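Long-range contact in rifin (Plasmodium falciparum, PDB 7JZK), which is a variant surface antigen whose V2 domain, the part crystallised here, binds the immune receptor LAIR1 as inserted in a malaria antibody: residues Y38-N43 with N85-D90. Numbering follows the deposited sequence.
Sequences YFHIDN and NQAFCD
Phe88 lies against both Phe39 and Ile41. Its CG stands anti to the backbone N (chi1 179°), and this torsion places the ring between Phe39 and the Ile41 CD1 methyl. Phe88 CB lies 3.6 Å from Phe39 O. Phe88 CG has Ile41 CD1 at 3.7 Å. Farther out, Phe88 CD1 approaches Phe39 O and the CB of Phe39, and Phe88 CE1 reaches Phe39 CD1 at 4.1 Å. Ile41 CD1 lies over one face of the ring, offset toward the CG-CD2 side, with Phe88 CE2 farther off. It makes a CH-pi contact there, 3.9 Å from the Phe88 ring centroid. Phe39 O also receives a CA-H...O contact from Phe88.

Asn85 joins the two segments by its amide. Asn85 ND2 donates to His40 O at 2.7 Å in a nearly straight bond (171° at the hydrogen), with the acceptor close to the amide plane. Asn85 is the N-cap residue of helix 86-94: Asn85 OD1 accepts from Phe88 N at 3.1 Å, the donor lying above the carbonyl plane. The two bonds use both ends of the amide and fix its rotation. His40, with positive phi just past the helix end, lays its CB 3.7 Å from Ala87 CB.

Helix 61-75 closes this corner: Ile68 touches Phe39, Gln71 touches Ile41, and Met72 and Ser75 touch Phe88. The Cys89-Cys76 disulfide ties helix 86-94 to the chain just beyond helix 61-75. Gln86, on the same short helix, hydrogen-bonds through OE1 to the Tyr43 hydroxyl of the LAIR1 chain, so the contact joins the end of helix 13-39 to a helix that meets the LAIR1 ectodomain of the antibody.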
loop_
_atom_site.group_PDB
_atom_site.type_symbol
_atom_site.label_atom_id
_atom_site.label_comp_id
_atom_site.label_asym_id
_atom_site.label_seq_id
_atom_site.Cartn_x
_atom_site.Cartn_y
_atom_site.Cartn_z
ATOM N N TYR B 38 12.399 1.268 10.056
ATOM C CA TYR B 38 11.572 2.303 9.444
ATOM C C TYR B 38 10.298 1.743 8.836
ATOM O O TYR B 38 9.254 2.389 8.903
ATOM C CB TYR B 38 12.351 3.041 8.351
ATOM C CG TYR B 38 11.686 4.310 7.870
ATOM C CD1 TYR B 38 10.678 4.276 6.914
ATOM C CD2 TYR B 38 12.060 5.539 8.378
ATOM C CE1 TYR B 38 10.060 5.434 6.480
ATOM C CE2 TYR B 38 11.464 6.699 7.956
ATOM C CZ TYR B 38 10.460 6.645 7.007
ATOM O OH TYR B 38 9.858 7.806 6.574
ATOM N N PHE B 39 10.361 0.556 8.242
ATOM C CA PHE B 39 9.201 -0.059 7.612
ATOM C C PHE B 39 8.603 -1.186 8.441
ATOM O O PHE B 39 7.509 -1.647 8.115
ATOM C CB PHE B 39 9.561 -0.611 6.234
ATOM C CG PHE B 39 9.913 0.438 5.237
ATOM C CD1 PHE B 39 8.932 1.108 4.534
ATOM C CD2 PHE B 39 11.245 0.745 4.988
ATOM C CE1 PHE B 39 9.271 2.088 3.604
ATOM C CE2 PHE B 39 11.591 1.716 4.056
ATOM C CZ PHE B 39 10.602 2.388 3.366
ATOM N N HIS B 40 9.250 -1.599 9.528
ATOM C CA HIS B 40 8.688 -2.628 10.396
ATOM C C HIS B 40 8.409 -3.884 9.594
ATOM O O HIS B 40 7.447 -4.604 9.835
ATOM C CB HIS B 40 7.444 -2.096 11.115
ATOM C CG HIS B 40 7.559 -0.636 11.446
ATOM N ND1 HIS B 40 8.414 -0.162 12.426
ATOM C CD2 HIS B 40 6.994 0.460 10.872
ATOM C CE1 HIS B 40 8.329 1.158 12.471
ATOM N NE2 HIS B 40 7.481 1.561 11.535
ATOM N N ILE B 41 9.365 -4.173 8.716
ATOM C CA ILE B 41 9.308 -5.386 7.864
ATOM C C ILE B 41 10.546 -6.249 8.140
ATOM O O ILE B 41 11.558 -5.698 8.529
ATOM C CB ILE B 41 9.176 -4.959 6.387
ATOM C CG1 ILE B 41 8.237 -5.877 5.612
ATOM C CG2 ILE B 41 10.523 -4.799 5.702
ATOM C CD1 ILE B 41 6.832 -5.880 6.141
ATOM N N ASP B 42 10.416 -7.566 8.029
ATOM C CA ASP B 42 11.538 -8.506 8.255
ATOM C C ASP B 42 11.834 -9.265 6.967
ATOM O O ASP B 42 12.889 -9.899 6.882
ATOM C CB ASP B 42 11.159 -9.501 9.340
ATOM C CG ASP B 42 10.938 -8.834 10.680
ATOM O OD1 ASP B 42 11.935 -8.604 11.386
ATOM O OD2 ASP B 42 9.774 -8.541 10.997
ATOM N N ASN B 43 10.932 -9.196 6.004
ATOM C CA ASN B 43 11.089 -9.972 4.759
ATOM C C ASN B 43 10.809 -9.068 3.565
ATOM O O ASN B 43 9.987 -8.178 3.706
ATOM C CB ASN B 43 10.164 -11.185 4.762
ATOM C CG ASN B 43 10.376 -12.101 5.946
ATOM O OD1 ASN B 43 11.418 -12.736 6.065
ATOM N ND2 ASN B 43 9.393 -12.180 6.826
ATOM N N ASN B 85 0.501 -7.357 9.612
ATOM C CA ASN B 85 1.490 -6.263 9.810
ATOM C C ASN B 85 0.916 -4.870 9.529
ATOM O O ASN B 85 1.126 -4.376 8.435
ATOM C CB ASN B 85 2.824 -6.521 9.106
ATOM C CG ASN B 85 3.949 -5.595 9.508
ATOM O OD1 ASN B 85 3.741 -4.568 10.139
ATOM N ND2 ASN B 85 5.159 -5.955 9.130
ATOM N N GLN B 86 0.166 -4.304 10.452
ATOM C CA GLN B 86 -0.374 -2.936 10.320
ATOM C C GLN B 86 0.727 -1.867 10.289
ATOM O O GLN B 86 0.540 -0.889 9.589
ATOM C CB GLN B 86 -1.417 -2.729 11.412
ATOM C CG GLN B 86 -2.555 -3.731 11.340
ATOM C CD GLN B 86 -3.749 -3.159 10.622
ATOM O OE1 GLN B 86 -3.973 -1.954 10.621
ATOM N NE2 GLN B 86 -4.539 -4.028 10.016
ATOM N N ALA B 87 1.804 -2.023 11.035
ATOM C CA ALA B 87 2.860 -0.998 11.133
ATOM C C ALA B 87 3.482 -0.694 9.776
ATOM O O ALA B 87 3.827 0.461 9.536
ATOM C CB ALA B 87 3.892 -1.452 12.107
ATOM N N PHE B 88 3.669 -1.712 8.957
ATOM C CA PHE B 88 4.175 -1.525 7.596
ATOM C C PHE B 88 3.225 -0.667 6.770
ATOM O O PHE B 88 3.638 0.310 6.152
ATOM C CB PHE B 88 4.374 -2.899 6.935
ATOM C CG PHE B 88 4.874 -2.850 5.516
ATOM C CD1 PHE B 88 5.878 -1.969 5.142
ATOM C CD2 PHE B 88 4.374 -3.721 4.569
ATOM C CE1 PHE B 88 6.367 -1.958 3.825
ATOM C CE2 PHE B 88 4.851 -3.703 3.249
ATOM C CZ PHE B 88 5.843 -2.816 2.883
ATOM N N CYS B 89 1.932 -0.969 6.817
ATOM C CA CYS B 89 0.961 -0.180 6.072
ATOM C C CYS B 89 0.846 1.228 6.644
ATOM O O CYS B 89 0.716 2.191 5.888
ATOM C CB CYS B 89 -0.386 -0.913 6.107
ATOM S SG CYS B 89 -0.203 -2.647 5.598
ATOM N N ASP B 90 1.046 1.372 7.948
ATOM C CA ASP B 90 0.971 2.654 8.645
ATOM C C ASP B 90 1.988 3.656 8.101
ATOM O O ASP B 90 1.779 4.867 8.228
ATOM C CB ASP B 90 1.185 2.409 10.158
ATOM C CG ASP B 90 1.092 3.687 11.010
ATOM O OD1 ASP B 90 2.150 4.260 11.355
ATOM O OD2 ASP B 90 -0.040 4.123 11.336
#